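PDB 4YWZ: sensor protein kinase WalK from Staphylococcus aureus, which acts as the histidine kinase of the essential two-component system WalKR, its extracellular Cache-type domain probably sensing a signal outside the cell. Local coordinates for residues 64-67 with 68-72; 22-25 with 26-29; 7-10 with 11-15; 75-78 with 79-82; 39-42 with 43-46. The protein carries 1 engineered substitution. All blocks are in the same frame, centred on the assembly; numbering follows the deposited sequence.

Interaction 1 of 5, residues 64-67 with 68-72; sequences FIDK and DQIII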
loop_
_atom_site.group_PDB
_atom_site.type_symbol
_atom_site.label_atom_id
_atom_site.label_comp_id
_atom_site.label_asym_id
_atom_site.label_seq_id
_atom_site.Cartn_x
_atom_site.Cartn_y
_atom_site.Cartn_z
ATOM N N PHE A 64 2.311 -9.762 -20.061
ATOM C CA PHE A 64 3.615 -10.186 -20.560
ATOM C C PHE A 64 3.598 -10.140 -22.087
ATOM O O PHE A 64 2.714 -10.628 -22.744
ATOM C CB PHE A 64 4.019 -11.577 -20.049
ATOM C CG PHE A 64 5.372 -12.030 -20.582
ATOM C CD1 PHE A 64 6.519 -11.536 -20.068
ATOM C CD2 PHE A 64 5.428 -12.866 -21.745
ATOM C CE1 PHE A 64 7.786 -11.866 -20.623
ATOM C CE2 PHE A 64 6.695 -13.160 -22.300
ATOM C CZ PHE A 64 7.834 -12.692 -21.697
ATOM N N ILE A 65 4.581 -9.414 -22.604
ATOM C CA ILE A 65 4.736 -9.025 -23.993
ATOM C C ILE A 65 6.099 -9.546 -24.487
ATOM O O ILE A 65 7.144 -9.349 -23.822
ATOM C CB ILE A 65 4.624 -7.504 -24.184
ATOM C CG1 ILE A 65 3.226 -7.046 -23.721
ATOM C CG2 ILE A 65 4.950 -7.125 -25.626
ATOM C CD1 ILE A 65 3.259 -5.637 -23.310
ATOM N N ASP A 66 6.103 -10.228 -25.624
ATOM C CA ASP A 66 7.349 -10.851 -26.035
ATOM C C ASP A 66 8.220 -9.859 -26.783
ATOM O O ASP A 66 7.877 -8.707 -26.998
ATOM C CB ASP A 66 7.141 -12.205 -26.850
ATOM C CG ASP A 66 6.604 -11.990 -28.241
ATOM O OD1 ASP A 66 6.644 -10.914 -28.783
ATOM O OD2 ASP A 66 6.165 -12.994 -28.873
ATOM N N LYS A 67 9.390 -10.354 -27.247
ATOM C CA LYS A 67 10.350 -9.533 -28.033
ATOM C C LYS A 67 9.852 -8.839 -29.255
ATOM O O LYS A 67 10.310 -7.770 -29.632
ATOM C CB LYS A 67 11.487 -10.449 -28.566
ATOM C CG LYS A 67 12.538 -10.777 -27.585
ATOM C CD LYS A 67 13.803 -11.190 -28.350
ATOM C CE LYS A 67 14.721 -10.000 -28.642
ATOM N NZ LYS A 67 15.553 -9.530 -27.457
ATOM N N ASP A 68 8.901 -9.465 -29.905
ATOM C CA ASP A 68 8.290 -8.905 -31.061
ATOM C C ASP A 68 7.043 -8.110 -30.776
ATOM O O ASP A 68 6.246 -7.819 -31.652
ATOM C CB ASP A 68 7.912 -10.063 -32.041
ATOM C CG ASP A 68 9.120 -10.889 -32.480
ATOM O OD1 ASP A 68 10.195 -10.346 -32.666
ATOM O OD2 ASP A 68 9.006 -12.101 -32.546
ATOM N N GLN A 69 6.818 -7.717 -29.490
ATOM C CA GLN A 69 5.719 -6.883 -29.077
ATOM C C GLN A 69 4.365 -7.553 -29.098
ATOM O O GLN A 69 3.307 -6.902 -29.032
ATOM C CB GLN A 69 5.722 -5.553 -29.823
ATOM C CG GLN A 69 7.032 -4.860 -29.638
ATOM C CD GLN A 69 7.121 -3.670 -30.508
ATOM O OE1 GLN A 69 6.299 -2.697 -30.378
ATOM N NE2 GLN A 69 8.215 -3.640 -31.307
ATOM N N ILE A 70 4.344 -8.875 -29.099
ATOM C CA ILE A 70 3.075 -9.580 -29.061
ATOM C C ILE A 70 2.657 -9.819 -27.629
ATOM O O ILE A 70 3.487 -10.240 -26.787
ATOM C CB ILE A 70 3.260 -10.968 -29.734
ATOM C CG1 ILE A 70 3.714 -10.834 -31.200
ATOM C CG2 ILE A 70 1.960 -11.757 -29.645
ATOM C CD1 ILE A 70 2.759 -10.043 -32.010
ATOM N N ILE A 71 1.402 -9.483 -27.330
ATOM C CA ILE A 71 0.814 -9.733 -26.033
ATOM C C ILE A 71 0.604 -11.221 -25.869
ATOM O O ILE A 71 -0.208 -11.828 -26.580
ATOM C CB ILE A 71 -0.441 -8.943 -25.809
ATOM C CG1 ILE A 71 -0.137 -7.450 -25.875
ATOM C CG2 ILE A 71 -1.038 -9.244 -24.441
ATOM C CD1 ILE A 71 -1.316 -6.530 -26.088
ATOM N N ILE A 72 1.299 -11.797 -24.899
ATOM C CA ILE A 72 1.290 -13.269 -24.652
ATOM C C ILE A 72 0.277 -13.622 -23.625
ATOM O O ILE A 72 -0.443 -14.707 -23.712
ATOM C CB ILE A 72 2.723 -13.735 -24.207
ATOM C CG1 ILE A 72 3.785 -13.492 -25.286
ATOM C CG2 ILE A 72 2.748 -15.218 -23.827
ATOM C CD1 ILE A 72 3.389 -14.058 -26.632
HETATM O O HOH W 1 7.008 -13.399 -31.397
HETATM O O HOH W 2 9.748 -5.624 -31.238
#

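Interaction 2 of 5, residues 22-25 with 26-29; sequences YAKQ and LEIS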
loop_
_atom_site.group_PDB
_atom_site.type_symbol
_atom_site.label_atom_id
_atom_site.label_comp_id
_atom_site.label_asym_id
_atom_site.label_seq_id
_atom_site.Cartn_x
_atom_site.Cartn_y
_atom_site.Cartn_z
ATOM N N TYR A 22 7.807 -5.501 -6.000
ATOM C CA TYR A 22 7.042 -6.666 -6.416
ATOM C C TYR A 22 7.384 -7.090 -7.859
ATOM O O TYR A 22 7.522 -8.310 -8.192
ATOM C CB TYR A 22 5.543 -6.441 -6.322
ATOM C CG TYR A 22 4.956 -6.806 -4.993
ATOM C CD1 TYR A 22 4.757 -8.132 -4.630
ATOM C CD2 TYR A 22 4.480 -5.802 -4.114
ATOM C CE1 TYR A 22 4.257 -8.476 -3.326
ATOM C CE2 TYR A 22 3.928 -6.128 -2.872
ATOM C CZ TYR A 22 3.805 -7.471 -2.477
ATOM O OH TYR A 22 3.246 -7.777 -1.194
ATOM N N ALA A 23 7.439 -6.081 -8.761
ATOM C CA ALA A 23 7.603 -6.391 -10.166
ATOM C C ALA A 23 8.997 -7.064 -10.378
ATOM O O ALA A 23 9.127 -7.893 -11.223
ATOM C CB ALA A 23 7.540 -5.129 -10.981
ATOM N N LYS A 24 9.982 -6.631 -9.632
ATOM C CA LYS A 24 11.355 -7.190 -9.757
ATOM C C LYS A 24 11.306 -8.659 -9.400
ATOM O O LYS A 24 11.914 -9.488 -10.033
ATOM C CB LYS A 24 12.354 -6.465 -8.902
ATOM C CG LYS A 24 13.793 -7.029 -9.077
ATOM C CD LYS A 24 14.257 -7.215 -10.517
ATOM C CE LYS A 24 15.783 -7.483 -10.575
ATOM N NZ LYS A 24 16.147 -7.463 -12.017
ATOM N N GLN A 25 10.607 -9.019 -8.349
ATOM C CA GLN A 25 10.543 -10.395 -8.003
ATOM C C GLN A 25 9.772 -11.224 -9.014
ATOM O O GLN A 25 10.130 -12.366 -9.287
ATOM C CB GLN A 25 9.971 -10.520 -6.517
ATOM C CG GLN A 25 10.248 -11.899 -5.974
ATOM C CD GLN A 25 11.691 -12.112 -5.696
ATOM O OE1 GLN A 25 12.363 -11.214 -5.194
ATOM N NE2 GLN A 25 12.216 -13.202 -6.207
ATOM N N LEU A 26 8.708 -10.693 -9.644
ATOM C CA LEU A 26 8.073 -11.375 -10.716
ATOM C C LEU A 26 9.060 -11.611 -11.894
ATOM O O LEU A 26 9.057 -12.695 -12.498
ATOM C CB LEU A 26 6.872 -10.569 -11.210
ATOM C CG LEU A 26 6.071 -11.048 -12.413
ATOM C CD1 LEU A 26 5.652 -12.456 -12.274
ATOM C CD2 LEU A 26 4.861 -10.118 -12.708
ATOM N N GLU A 27 9.821 -10.575 -12.179
ATOM C CA GLU A 27 10.778 -10.659 -13.323
ATOM C C GLU A 27 11.799 -11.777 -13.057
ATOM O O GLU A 27 12.067 -12.644 -13.941
ATOM C CB GLU A 27 11.470 -9.347 -13.521
ATOM C CG GLU A 27 12.464 -9.315 -14.698
ATOM C CD GLU A 27 13.898 -9.667 -14.441
ATOM O OE1 GLU A 27 14.328 -9.570 -13.264
ATOM O OE2 GLU A 27 14.608 -10.124 -15.477
ATOM N N ILE A 28 12.293 -11.809 -11.823
ATOM C CA ILE A 28 13.274 -12.854 -11.399
ATOM C C ILE A 28 12.648 -14.222 -11.464
ATOM O O ILE A 28 13.233 -15.236 -11.950
ATOM C CB ILE A 28 13.826 -12.562 -9.973
ATOM C CG1 ILE A 28 14.730 -11.336 -9.971
ATOM C CG2 ILE A 28 14.495 -13.847 -9.412
ATOM C CD1 ILE A 28 15.047 -10.816 -8.577
ATOM N N SER A 29 11.391 -14.344 -11.038
ATOM C CA SER A 29 10.670 -15.580 -11.140
ATOM C C SER A 29 10.505 -16.132 -12.551
ATOM O O SER A 29 10.671 -17.330 -12.763
ATOM C CB SER A 29 9.234 -15.523 -10.427
ATOM O OG SER A 29 9.438 -15.041 -9.065
HETATM O O HOH W 3 11.257 -15.658 -7.586
#

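Interaction 3 of 5, residues 7-10 with 11-15; sequences LEKE and LLDNF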
loop_
_atom_site.group_PDB
_atom_site.type_symbol
_atom_site.label_atom_id
_atom_site.label_comp_id
_atom_site.label_asym_id
_atom_site.label_seq_id
_atom_site.Cartn_x
_atom_site.Cartn_y
_atom_site.Cartn_z
ATOM N N LEU A 7 4.040 15.301 2.054
ATOM C CA LEU A 7 3.363 14.067 2.325
ATOM C C LEU A 7 2.973 13.423 0.970
ATOM O O LEU A 7 3.119 12.186 0.771
ATOM C CB LEU A 7 2.132 14.313 3.142
ATOM C CG LEU A 7 1.283 13.092 3.438
ATOM C CD1 LEU A 7 2.032 12.012 4.227
ATOM C CD2 LEU A 7 -0.020 13.430 4.119
ATOM N N GLU A 8 2.540 14.264 0.032
ATOM C CA GLU A 8 2.128 13.745 -1.295
ATOM C C GLU A 8 3.279 13.048 -2.000
ATOM O O GLU A 8 3.127 11.890 -2.493
ATOM C CB GLU A 8 1.477 14.858 -2.166
ATOM C CG GLU A 8 1.157 14.306 -3.555
ATOM C CD GLU A 8 0.422 15.313 -4.422
ATOM O OE1 GLU A 8 -0.198 16.218 -3.838
ATOM O OE2 GLU A 8 0.473 15.161 -5.651
ATOM N N LYS A 9 4.468 13.631 -2.019
ATOM C CA LYS A 9 5.589 13.036 -2.734
ATOM C C LYS A 9 6.042 11.774 -2.045
ATOM O O LYS A 9 6.375 10.759 -2.678
ATOM C CB LYS A 9 6.734 14.066 -2.825
ATOM C CG LYS A 9 8.022 13.494 -3.380
ATOM C CD LYS A 9 9.204 14.414 -3.072
ATOM C CE LYS A 9 10.530 13.686 -3.238
ATOM N NZ LYS A 9 10.536 13.071 -4.592
ATOM N N GLU A 10 5.993 11.788 -0.713
ATOM C CA GLU A 10 6.391 10.640 0.067
ATOM C C GLU A 10 5.453 9.419 -0.208
ATOM O O GLU A 10 5.938 8.327 -0.404
ATOM C CB GLU A 10 6.315 10.964 1.547
ATOM C CG GLU A 10 7.513 11.730 2.099
ATOM C CD GLU A 10 7.218 12.331 3.487
ATOM O OE1 GLU A 10 6.142 12.059 4.132
ATOM O OE2 GLU A 10 8.123 13.081 3.961
ATOM N N LEU A 11 4.152 9.644 -0.205
ATOM C CA LEU A 11 3.175 8.584 -0.389
ATOM C C LEU A 11 3.254 8.079 -1.821
ATOM O O LEU A 11 3.136 6.864 -2.015
ATOM C CB LEU A 11 1.802 9.026 -0.036
ATOM C CG LEU A 11 1.616 9.389 1.450
ATOM C CD1 LEU A 11 0.187 9.827 1.575
ATOM C CD2 LEU A 11 1.904 8.172 2.300
ATOM N N LEU A 12 3.416 8.989 -2.792
ATOM C CA LEU A 12 3.530 8.495 -4.192
ATOM C C LEU A 12 4.793 7.704 -4.364
ATOM O O LEU A 12 4.778 6.622 -4.978
ATOM C CB LEU A 12 3.457 9.709 -5.154
ATOM C CG LEU A 12 2.075 10.366 -5.145
ATOM C CD1 LEU A 12 2.152 11.738 -5.852
ATOM C CD2 LEU A 12 1.010 9.585 -5.835
ATOM N N ASP A 13 5.899 8.169 -3.827
ATOM C CA ASP A 13 7.159 7.408 -3.917
ATOM C C ASP A 13 7.067 6.079 -3.238
ATOM O O ASP A 13 7.558 5.135 -3.737
ATOM C CB ASP A 13 8.324 8.167 -3.293
ATOM C CG ASP A 13 8.807 9.363 -4.116
ATOM O OD1 ASP A 13 8.469 9.551 -5.291
ATOM O OD2 ASP A 13 9.525 10.135 -3.521
ATOM N N ASN A 14 6.378 5.964 -2.085
ATOM C CA ASN A 14 6.271 4.715 -1.414
ATOM C C ASN A 14 5.422 3.726 -2.266
ATOM O O ASN A 14 5.739 2.505 -2.416
ATOM C CB ASN A 14 5.530 4.823 -0.045
ATOM C CG ASN A 14 6.200 5.651 0.969
ATOM O OD1 ASN A 14 7.395 5.856 0.940
ATOM N ND2 ASN A 14 5.379 6.142 1.957
ATOM N N PHE A 15 4.316 4.251 -2.853
ATOM C CA PHE A 15 3.456 3.413 -3.708
ATOM C C PHE A 15 4.287 2.816 -4.886
ATOM O O PHE A 15 4.191 1.618 -5.133
ATOM C CB PHE A 15 2.334 4.261 -4.275
ATOM C CG PHE A 15 1.387 3.509 -5.168
ATOM C CD1 PHE A 15 1.659 3.391 -6.505
ATOM C CD2 PHE A 15 0.193 2.986 -4.693
ATOM C CE1 PHE A 15 0.801 2.690 -7.373
ATOM C CE2 PHE A 15 -0.652 2.318 -5.519
ATOM C CZ PHE A 15 -0.334 2.150 -6.866
#

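Interaction 4 of 5, residues 75-78 with 79-82; sequences TKQS and NRSL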
loop_
_atom_site.group_PDB
_atom_site.type_symbol
_atom_site.label_atom_id
_atom_site.label_comp_id
_atom_site.label_asym_id
_atom_site.label_seq_id
_atom_site.Cartn_x
_atom_site.Cartn_y
_atom_site.Cartn_z
ATOM N N THR A 75 -3.547 -10.729 -17.023
ATOM C CA THR A 75 -4.274 -11.091 -15.802
ATOM C C THR A 75 -5.747 -10.661 -15.794
ATOM O O THR A 75 -6.498 -11.123 -14.894
ATOM C CB THR A 75 -3.646 -10.483 -14.611
ATOM O OG1 THR A 75 -3.689 -9.040 -14.685
ATOM C CG2 THR A 75 -2.215 -10.930 -14.512
ATOM N N LYS A 76 -6.163 -9.912 -16.793
ATOM C CA LYS A 76 -7.520 -9.374 -16.898
ATOM C C LYS A 76 -8.339 -10.126 -17.935
ATOM O O LYS A 76 -8.126 -10.041 -19.169
ATOM C CB LYS A 76 -7.482 -7.846 -17.108
ATOM C CG LYS A 76 -8.843 -7.205 -17.181
ATOM C CD LYS A 76 -8.851 -5.666 -17.056
ATOM C CE LYS A 76 -8.146 -5.044 -15.877
ATOM N NZ LYS A 76 -8.704 -5.194 -14.482
ATOM N N GLN A 77 -9.253 -10.950 -17.411
ATOM C CA GLN A 77 -10.089 -11.833 -18.269
ATOM C C GLN A 77 -10.851 -11.049 -19.355
ATOM O O GLN A 77 -10.953 -11.474 -20.507
ATOM C CB GLN A 77 -11.010 -12.663 -17.342
ATOM C CG GLN A 77 -11.992 -13.589 -18.034
ATOM C CD GLN A 77 -13.414 -13.390 -17.506
ATOM O OE1 GLN A 77 -14.149 -12.492 -17.955
ATOM N NE2 GLN A 77 -13.806 -14.215 -16.534
ATOM N N SER A 78 -11.320 -9.840 -19.043
ATOM C CA SER A 78 -12.023 -8.988 -19.998
ATOM C C SER A 78 -11.143 -8.471 -21.128
ATOM O O SER A 78 -11.664 -7.962 -22.079
ATOM C CB SER A 78 -12.698 -7.794 -19.261
ATOM O OG SER A 78 -11.746 -6.899 -18.625
ATOM N N ASN A 79 -9.806 -8.658 -21.038
ATOM C CA ASN A 79 -8.866 -8.287 -22.064
ATOM C C ASN A 79 -8.253 -9.482 -22.760
ATOM O O ASN A 79 -7.254 -9.346 -23.499
ATOM C CB ASN A 79 -7.717 -7.515 -21.415
ATOM C CG ASN A 79 -8.033 -6.062 -21.254
ATOM O OD1 ASN A 79 -9.005 -5.543 -21.825
ATOM N ND2 ASN A 79 -7.248 -5.398 -20.427
ATOM N N ARG A 80 -8.883 -10.662 -22.619
ATOM C CA ARG A 80 -8.409 -11.824 -23.359
ATOM C C ARG A 80 -8.344 -11.619 -24.899
ATOM O O ARG A 80 -7.496 -12.275 -25.575
ATOM C CB ARG A 80 -9.171 -13.109 -22.910
ATOM C CG ARG A 80 -10.163 -13.692 -23.922
ATOM C CD ARG A 80 -11.020 -14.828 -23.317
ATOM N NE ARG A 80 -11.868 -14.334 -22.214
ATOM C CZ ARG A 80 -12.932 -13.535 -22.355
ATOM N NH1 ARG A 80 -13.331 -13.132 -23.558
ATOM N NH2 ARG A 80 -13.613 -13.134 -21.282
ATOM N N SER A 81 -9.151 -10.723 -25.470
ATOM C CA SER A 81 -9.005 -10.404 -26.885
ATOM C C SER A 81 -7.629 -9.788 -27.306
ATOM O O SER A 81 -7.237 -9.879 -28.471
ATOM C CB SER A 81 -10.138 -9.547 -27.380
ATOM O OG SER A 81 -10.171 -8.273 -26.784
ATOM N N LEU A 82 -6.885 -9.175 -26.356
ATOM C CA LEU A 82 -5.573 -8.642 -26.677
ATOM C C LEU A 82 -4.541 -9.706 -26.959
ATOM O O LEU A 82 -3.514 -9.388 -27.579
ATOM C CB LEU A 82 -5.048 -7.764 -25.542
ATOM C CG LEU A 82 -5.896 -6.541 -25.140
ATOM C CD1 LEU A 82 -5.188 -5.834 -24.013
ATOM C CD2 LEU A 82 -6.134 -5.645 -26.359
HETATM O O HOH W 4 -11.289 -4.869 -19.836
HETATM O O HOH W 5 -11.570 -9.350 -24.479
#

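Interaction 5 of 5, residues 39-42 with 43-46; sequences SVNA and QKDI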
loop_
_atom_site.group_PDB
_atom_site.type_symbol
_atom_site.label_atom_id
_atom_site.label_comp_id
_atom_site.label_asym_id
_atom_site.label_seq_id
_atom_site.Cartn_x
_atom_site.Cartn_y
_atom_site.Cartn_z
ATOM N N SER A 39 12.788 -22.149 -23.169
ATOM C CA SER A 39 11.771 -21.150 -23.596
ATOM C C SER A 39 10.399 -21.775 -23.864
ATOM O O SER A 39 9.359 -21.197 -23.444
ATOM C CB SER A 39 12.230 -20.336 -24.813
ATOM O OG SER A 39 12.441 -21.191 -25.922
ATOM N N VAL A 40 10.355 -22.918 -24.546
ATOM C CA VAL A 40 9.051 -23.518 -24.975
ATOM C C VAL A 40 8.210 -23.916 -23.759
ATOM O O VAL A 40 7.042 -23.535 -23.630
ATOM C CB VAL A 40 9.321 -24.773 -25.846
ATOM C CG1 VAL A 40 8.046 -25.611 -26.033
ATOM C CG2 VAL A 40 9.876 -24.329 -27.174
ATOM N N ASN A 41 8.832 -24.595 -22.833
ATOM C CA ASN A 41 8.070 -25.039 -21.643
ATOM C C ASN A 41 7.861 -23.962 -20.602
ATOM O O ASN A 41 6.924 -24.039 -19.808
ATOM C CB ASN A 41 8.722 -26.280 -21.036
ATOM C CG ASN A 41 8.540 -27.529 -21.920
ATOM O OD1 ASN A 41 7.601 -27.655 -22.688
ATOM N ND2 ASN A 41 9.453 -28.437 -21.797
ATOM N N ALA A 42 8.748 -22.984 -20.510
ATOM C CA ALA A 42 8.552 -21.922 -19.505
ATOM C C ALA A 42 7.338 -21.086 -19.811
ATOM O O ALA A 42 6.608 -20.629 -18.865
ATOM C CB ALA A 42 9.740 -21.010 -19.454
ATOM N N GLN A 43 7.158 -20.837 -21.127
ATOM C CA GLN A 43 6.182 -19.836 -21.623
ATOM C C GLN A 43 4.735 -20.254 -21.268
ATOM O O GLN A 43 3.787 -19.526 -21.545
ATOM C CB GLN A 43 6.395 -19.407 -23.135
ATOM C CG GLN A 43 5.970 -17.918 -23.330
ATOM C CD GLN A 43 6.186 -17.209 -24.723
ATOM O OE1 GLN A 43 6.906 -16.112 -24.877
ATOM N NE2 GLN A 43 5.459 -17.732 -25.721
ATOM N N LYS A 44 4.574 -21.389 -20.604
ATOM C CA LYS A 44 3.284 -21.824 -20.103
ATOM C C LYS A 44 3.089 -21.632 -18.590
ATOM O O LYS A 44 1.976 -21.785 -18.094
ATOM C CB LYS A 44 3.065 -23.300 -20.449
ATOM C CG LYS A 44 3.320 -23.620 -21.915
ATOM C CD LYS A 44 4.459 -24.618 -22.109
ATOM C CE LYS A 44 3.988 -26.075 -21.937
ATOM N NZ LYS A 44 4.641 -26.998 -22.918
ATOM N N ASP A 45 4.171 -21.323 -17.860
ATOM C CA ASP A 45 4.109 -21.085 -16.412
ATOM C C ASP A 45 3.987 -19.536 -16.169
ATOM O O ASP A 45 3.807 -19.126 -15.006
ATOM C CB ASP A 45 5.383 -21.525 -15.689
ATOM C CG ASP A 45 5.560 -23.052 -15.664
ATOM O OD1 ASP A 45 4.646 -23.756 -16.128
ATOM O OD2 ASP A 45 6.567 -23.499 -15.097
ATOM N N ILE A 46 4.015 -18.752 -17.243
ATOM C CA ILE A 46 4.012 -17.281 -17.079
ATOM C C ILE A 46 2.652 -16.827 -16.512
ATOM O O ILE A 46 2.589 -15.966 -15.608
ATOM C CB ILE A 46 4.348 -16.568 -18.401
ATOM C CG1 ILE A 46 5.815 -16.792 -18.758
ATOM C CG2 ILE A 46 4.122 -15.069 -18.365
ATOM C CD1 ILE A 46 6.156 -16.365 -20.164
#

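Interaction 1 of 5, residues 64-67 with 68-72
D66 OD1 is the polar centre of this hairpin turn. It takes the backbone N-H of I70 at 3.1 Å (OD1 to N). The donor comes from above the carboxylate plane, 52° out of it. The N of D68 makes a second, weak bond to the same OD1. With chi1 at 72°, CG of D66 sits between the backbone N and the carbonyl carbon, and this brings OD1 over the loop N-H groups.

Residues D66 to Q69 form a type I turn, with Q69 N bonded to D66 O at 2.9 Å. Q69 then adopts a left-handed conformation. The D66 N to I70 O bond, also 2.9 Å, completes a 3:5 hairpin with a G1-type beta bulge. In this arrangement I70 N has no backbone acceptor on D66, and the carboxylate supplies one instead.

A water links D66 OD2 to D68 OD2, which probably eases the like charges of the two aspartates. Further along, I72 N bonds F64 O at 2.8 Å. The CB of I72 meets the edge of the F64 ring at CD2, 3.8 Å away. I65 and I71 lie side by side on the other face, their CG1 atoms 4.0 Å apart.

Within this chain, strand 71-74 is an outer strand of the sheet. F64 faces L50 of helix 46-54, while I65 packs on V92 of helix 90-98.

Interaction 2 of 5, residues 22-25 with 26-29
The chains of K24 and E27 both leave with CG anti to the backbone N, and each bends at its second torsion (chi2 48° in K24, -91° in E27). The bends lay the two side chains next to each other, one helical turn apart. K24 NZ then reaches E27 OE1 at 3.1 Å, a salt bridge. The ammonium does not lie in the carboxylate plane but approaches 49° above it. The aliphatic part of the lysine is used too: its CE lies 4.0 Å from I28 CD1.

Q25 sits on another side of the same turn. Its NE2 passes I28 CG2 at 4.0 Å and gives a hydrogen bond to a water at 3.0 Å. That water also meets S29 OG, so it joins the two side chains. S29 OG lies 2.8 Å from Q25 O, which already takes the backbone N-H of S29 at 2.9 Å. The serine is thus turned back onto the helix backbone. The regular i to i+4 bonds continue through the segment, for example I28 N to K24 O at 3.0 Å.

The other oxygen of the buried E27, OE2, accepts from the backbone N of K125. The nearby E31 would tend to raise the proton affinity of E27, while K24 and the K125 N-H probably offset this.

This is the middle of the long helix 7-37. L26 packs on L49 and Y53 of helix 46-54. A23 lies over I122 of strand 114-126 and I136 of strand 129-138. Q25 meets L7 of the second subunit.

Interaction 3 of 5, residues 7-10 with 11-15
L11 packs against L7, one turn back, near the start of the long N-terminal helix 7-37. This helix is a hallmark of Cache-type sensor domains, and here it also contributes to the dimer. The CG of L11 lies 3.2 Å from L7 O, and L7 CD1 is 3.8 Å from that CG. The two leucines form an i to i+4 apolar pair. L11 also packs on Y22 of the second subunit.

E10 contributes mostly through its backbone. Its carbonyl O accepts N14 N at 2.9 Å. Its side chain runs extended beyond CG and packs on Q21 of the second subunit. The N14 amide makes its polar bonds in the same direction: ND2 donates to Q21 and N18 of that subunit.

K9 lies on the exposed side. CG is anti to the backbone N (chi1 172°), and a bend at the last torsion (chi4 53°) turns the ammonium toward D13, four residues on. On another side of the helix, E8 CG runs beside L12 CD1 at 3.6 Å, and both residues pack on helix 141-149. The K9 salt bridge is weak and long, with NZ 3.3 Å from D13 OD2.

Interaction 4 of 5, residues 75-78 with 79-82
N79 and R80 both donate their backbone N-H to the residue three places back. N79 N meets K76 O at 2.9 Å, and R80 N meets Q77 O at 3.1 Å. Both donors stand well above the carbonyl planes, by 51° and 60°. L82 N bonds N79 O in the same i to i+3 way. The loop between strand 71-74 and helix 90-98 is therefore wound into short 3-10 turns.

Two waters add polar links. One bridges S78 OG and N79 OD1, lying 3.1 Å from the OD1. The other donates to S78 O at 2.8 Å and accepts from S81 N at 3.0 Å. It joins two backbone groups that do not bond directly.

Van der Waals and electrostatic contact makes up the rest. The R80 side chain bends at chi3 (63°) and folds back over Q77. The Q77 O lies over one face of the guanidinium, 3.0 Å above its plane and offset toward the rim. On the other flank the N79 amide crosses the K76 chain at a slant, with ND2 3.7 Å from K76 CD. That ND2 gives its hydrogen bond to E61 of strand 59-66.

The guanidinium sits over a carbonyl oxygen without a hydrogen bond to it. The attraction is probably electrostatic and weakly directional. The geometry of the turn comes from its backbone bonds, with the waters and the N79 to E61 bond added.

Interaction 5 of 5, residues 39-42 with 43-46
K44 NZ donates to N41 OD1 at 3.0 Å. The donor is tilted 22° from the amide plane of N41. The two side chains run next to each other and point the same way. The lysine chain does not reach there straight. It bends at its second, third and fourth torsions and curls back over the end of helix 39-42. On the way its CD passes 3.2 Å from V40 O and 3.4 Å from N41 O. This one methylene thus lies against both carbonyl oxygens at the helix end.

The backbone sets this geometry. Q43 N bonds S39 O at 3.2 Å, the last helical i to i+4 bond here. D45 N then bonds A42 O at 2.7 Å, an i to i+3 bond with an N-H...O angle of 161°. The donor stands 44° above the carbonyl plane.

This second bond closes a turn from A42 to D45. The backbone torsions of Q43 and K44, at its two middle positions, are close to those of a type I turn. It links the long helix 7-37 to helix 46-54 and reverses the direction of the chain.

Farther out, other residues fix the turn in place. D45 OD2 forms a salt bridge with K37 NZ, at the end of helix 7-37. The methyl group of A42 is buried against V33 and Y34 of that helix. Q43 packs on Y34 and F64, and I46 also rests on F64 of strand 59-66.

How the interactions relate
From the N terminus the order is interaction 3, interaction 2, interaction 5, interaction 1 and interaction 4. All five are local, and they lie in series: none nests in or crosses another. Interactions 3 and 2 are separate turns of helix 7-37, with centres about 22 Å apart, and both touch the second subunit. Interaction 5 closes the turn into helix 46-54. Interaction 1 closes the hairpin of strands 59-66 and 71-74. Interaction 4 winds the loop that follows. The last three form a connected group: I72 CG2 meets Q43 CD at 4.1 Å, and I71 CB meets L82 O at 3.6 Å. They join the hairpin to the turn before helix 46-54 and the loop before helix 90-98.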